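Local coordinates for D-aminopeptidase (Burkholderia sp. LK4, PDB 5TZB), which probably cleaves N-terminal beta-amino acid residues from peptides, as an aminopeptidase of family S58 with the Ntn-hydrolase type of chemistry, at residues 189-200 and 217-228. Residues are numbered along the deposited sequence; the frame is centred on the assembly and turned at random.
Sequences MICHEFKGGIGT and LVQANYGVREML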
# COMPACT_ATOMS: atom_id res chain seq x y z
N MET C 189 3.97 30.33 4.83
CA MET C 189 4.83 29.15 4.95
C MET C 189 6.33 29.47 5.07
O MET C 189 6.81 30.54 4.68
CB MET C 189 4.59 28.23 3.75
CG MET C 189 3.14 27.76 3.65
SD MET C 189 2.56 27.03 5.21
CE MET C 189 0.79 26.96 4.92
N ILE C 190 7.05 28.51 5.63
CA ILE C 190 8.46 28.63 5.96
C ILE C 190 9.20 27.40 5.47
O ILE C 190 8.79 26.27 5.74
CB ILE C 190 8.64 28.80 7.48
CG1 ILE C 190 7.99 30.10 7.95
CG2 ILE C 190 10.10 28.71 7.87
CD1 ILE C 190 7.94 30.27 9.47
N CYS C 191 10.29 27.60 4.73
CA CYS C 191 11.03 26.49 4.14
C CYS C 191 12.53 26.63 4.40
O CYS C 191 13.12 27.68 4.18
CB CYS C 191 10.75 26.41 2.64
SG CYS C 191 11.59 25.05 1.78
N HIS C 192 13.13 25.56 4.92
CA HIS C 192 14.53 25.58 5.34
C HIS C 192 14.85 26.80 6.22
O HIS C 192 15.93 27.40 6.11
CB HIS C 192 15.46 25.52 4.12
CG HIS C 192 15.50 24.15 3.49
ND1 HIS C 192 16.16 23.09 4.08
CD2 HIS C 192 14.98 23.67 2.34
CE1 HIS C 192 16.04 22.02 3.31
NE2 HIS C 192 15.33 22.35 2.25
N GLU C 193 13.89 27.15 7.06
CA GLU C 193 14.01 28.25 8.01
C GLU C 193 14.25 29.58 7.30
O GLU C 193 14.82 30.52 7.88
CB GLU C 193 15.12 27.94 9.03
CG GLU C 193 14.88 26.61 9.72
CD GLU C 193 15.94 26.26 10.74
OE1 GLU C 193 16.55 25.17 10.63
OE2 GLU C 193 16.13 27.06 11.67
N PHE C 194 13.85 29.64 6.03
CA PHE C 194 13.67 30.88 5.30
C PHE C 194 12.20 30.99 4.92
O PHE C 194 11.44 30.05 5.16
CB PHE C 194 14.51 30.92 4.02
CG PHE C 194 15.98 31.00 4.26
CD1 PHE C 194 16.56 32.16 4.75
CD2 PHE C 194 16.79 29.92 3.95
CE1 PHE C 194 17.93 32.24 4.95
CE2 PHE C 194 18.17 29.99 4.14
CZ PHE C 194 18.74 31.16 4.65
N LYS C 195 11.82 32.07 4.26
CA LYS C 195 10.44 32.19 3.77
C LYS C 195 10.14 31.13 2.72
O LYS C 195 10.90 30.94 1.77
CB LYS C 195 10.17 33.58 3.18
CG LYS C 195 8.72 33.78 2.73
CD LYS C 195 7.76 33.76 3.92
CE LYS C 195 6.30 33.84 3.48
NZ LYS C 195 5.80 32.55 2.91
N GLY C 196 9.01 30.44 2.88
CA GLY C 196 8.63 29.40 1.94
C GLY C 196 7.38 29.75 1.15
O GLY C 196 7.06 30.92 0.96
N GLY C 197 6.68 28.72 0.68
CA GLY C 197 5.44 28.92 -0.05
C GLY C 197 5.38 28.28 -1.42
O GLY C 197 5.87 27.18 -1.65
N ILE C 198 4.75 28.99 -2.35
CA ILE C 198 4.45 28.43 -3.67
C ILE C 198 5.66 28.44 -4.59
O ILE C 198 6.36 29.45 -4.69
CB ILE C 198 3.29 29.22 -4.33
CG1 ILE C 198 2.04 29.12 -3.47
CG2 ILE C 198 3.00 28.69 -5.73
CD1 ILE C 198 1.52 27.66 -3.24
N GLY C 199 5.90 27.31 -5.26
CA GLY C 199 6.94 27.21 -6.27
C GLY C 199 6.46 26.36 -7.44
O GLY C 199 5.63 25.46 -7.27
N THR C 200 6.96 26.65 -8.64
CA THR C 200 6.53 25.89 -9.81
C THR C 200 7.64 25.79 -10.86
O THR C 200 8.55 26.62 -10.89
CB THR C 200 5.27 26.53 -10.43
OG1 THR C 200 4.71 25.66 -11.41
CG2 THR C 200 5.60 27.88 -11.09
N LEU C 217 3.78 21.92 -9.19
CA LEU C 217 3.45 23.06 -8.35
C LEU C 217 3.57 22.62 -6.89
O LEU C 217 2.90 21.67 -6.46
CB LEU C 217 2.04 23.59 -8.64
CG LEU C 217 1.60 24.85 -7.89
CD1 LEU C 217 2.24 26.05 -8.52
CD2 LEU C 217 0.08 25.00 -7.89
N VAL C 218 4.44 23.27 -6.12
CA VAL C 218 4.62 22.84 -4.74
C VAL C 218 4.19 23.93 -3.77
O VAL C 218 4.17 25.13 -4.12
CB VAL C 218 6.08 22.45 -4.44
CG1 VAL C 218 6.57 21.43 -5.46
CG2 VAL C 218 6.97 23.70 -4.42
N GLN C 219 3.82 23.51 -2.57
CA GLN C 219 3.66 24.40 -1.44
C GLN C 219 4.67 23.92 -0.40
O GLN C 219 4.44 22.92 0.29
CB GLN C 219 2.23 24.39 -0.91
CG GLN C 219 1.98 25.28 0.29
CD GLN C 219 0.50 25.46 0.56
OE1 GLN C 219 -0.22 26.05 -0.25
NE2 GLN C 219 0.03 24.93 1.69
N ALA C 220 5.81 24.60 -0.34
CA ALA C 220 6.98 24.15 0.42
C ALA C 220 7.01 24.79 1.80
O ALA C 220 7.05 26.02 1.94
CB ALA C 220 8.27 24.47 -0.34
N ASN C 221 7.00 23.93 2.82
CA ASN C 221 6.93 24.34 4.21
C ASN C 221 7.73 23.39 5.11
O ASN C 221 7.31 23.10 6.22
CB ASN C 221 5.46 24.37 4.66
CG ASN C 221 5.26 25.06 6.00
OD1 ASN C 221 5.71 26.19 6.20
ND2 ASN C 221 4.58 24.38 6.92
N TYR C 222 8.86 22.91 4.62
CA TYR C 222 9.60 21.85 5.30
C TYR C 222 11.06 22.26 5.52
O TYR C 222 11.54 23.22 4.92
CB TYR C 222 9.58 20.55 4.47
CG TYR C 222 10.59 20.66 3.35
CD1 TYR C 222 11.87 20.15 3.50
CD2 TYR C 222 10.29 21.35 2.19
CE1 TYR C 222 12.83 20.32 2.51
CE2 TYR C 222 11.24 21.53 1.18
CZ TYR C 222 12.51 21.00 1.35
OH TYR C 222 13.48 21.15 0.38
N GLY C 223 11.77 21.51 6.36
CA GLY C 223 13.22 21.48 6.30
C GLY C 223 14.00 22.31 7.28
O GLY C 223 13.60 23.40 7.69
N VAL C 224 15.16 21.78 7.64
CA VAL C 224 16.04 22.52 8.52
C VAL C 224 17.09 23.24 7.68
O VAL C 224 17.46 22.82 6.58
CB VAL C 224 16.71 21.62 9.56
CG1 VAL C 224 15.66 20.75 10.25
CG2 VAL C 224 17.72 20.73 8.91
N ARG C 225 17.55 24.36 8.22
CA ARG C 225 18.49 25.25 7.55
C ARG C 225 19.72 24.55 6.92
O ARG C 225 19.93 24.64 5.70
CB ARG C 225 18.96 26.31 8.55
CG ARG C 225 19.95 27.30 7.98
CD ARG C 225 19.32 28.23 6.94
NE ARG C 225 18.23 29.06 7.48
CZ ARG C 225 18.42 30.10 8.30
NH1 ARG C 225 19.65 30.42 8.71
NH2 ARG C 225 17.38 30.82 8.73
N GLU C 226 20.53 23.90 7.75
CA GLU C 226 21.80 23.32 7.28
C GLU C 226 21.64 22.33 6.14
O GLU C 226 22.60 22.09 5.42
CB GLU C 226 22.59 22.65 8.42
CG GLU C 226 21.81 21.70 9.30
CD GLU C 226 21.11 22.39 10.46
OE1 GLU C 226 20.60 23.52 10.29
OE2 GLU C 226 21.06 21.77 11.54
N MET C 227 20.47 21.72 6.01
CA MET C 227 20.25 20.68 5.01
C MET C 227 19.98 21.24 3.60
O MET C 227 19.90 20.46 2.64
CB MET C 227 19.07 19.77 5.40
CG MET C 227 19.34 18.87 6.60
SD MET C 227 20.60 17.62 6.35
CE MET C 227 20.59 16.85 7.97
N LEU C 228 19.78 22.55 3.48
CA LEU C 228 19.46 23.15 2.18
C LEU C 228 20.53 22.87 1.11
O LEU C 228 21.72 23.11 1.35
CB LEU C 228 19.27 24.66 2.32
CG LEU C 228 18.98 25.43 1.02
CD1 LEU C 228 17.70 24.96 0.32
CD2 LEU C 228 18.97 26.94 1.26
O HOH W 1 11.80 25.39 7.88
O HOH W 2 18.48 24.63 12.21
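The imidazole of H192 is held between G223 and L228: G223 CA and Y222 O lie over one face, and L228 CD1 sits 3.6 Å above the other. At its edge, in the ring plane, ND1 donates to V224 O (2.8 Å, 168° at the hydrogen); NE2 lies 2.9 Å from Y222 OH in a weak hydrogen bond. The R225 guanidinium lies flat on F194, planes 17° apart, with CZ 4.1 Å from the ring centroid, a cation-pi stack. Bends at chi2 (69°) and chi3 fold R225 back over F194, where NE reaches H192 O and NH2 reaches E193 O (2.7 Å), both carbonyl oxygens of the type I' turn C191-F194. E193 OE1 in return takes R225 N from above its carboxylate plane, while OE2 bonds S244. The small 190-195 hairpin thus packs on the segment leaving strand 213-220, and helix 272-289 covers H192, Y222 and L228. Nearer the hairpin of strands 197-204 and 213-220, N221 OD1 accepts a nearly straight bond from I190 N (2.7 Å). R225 NH1 also bonds the carbonyls of L239 and V242; spreading the buried charge over carbonyl oxygens and the F194 face probably offsets its burial cost, so R225 helps to hold the 191-194 turn against 222-225.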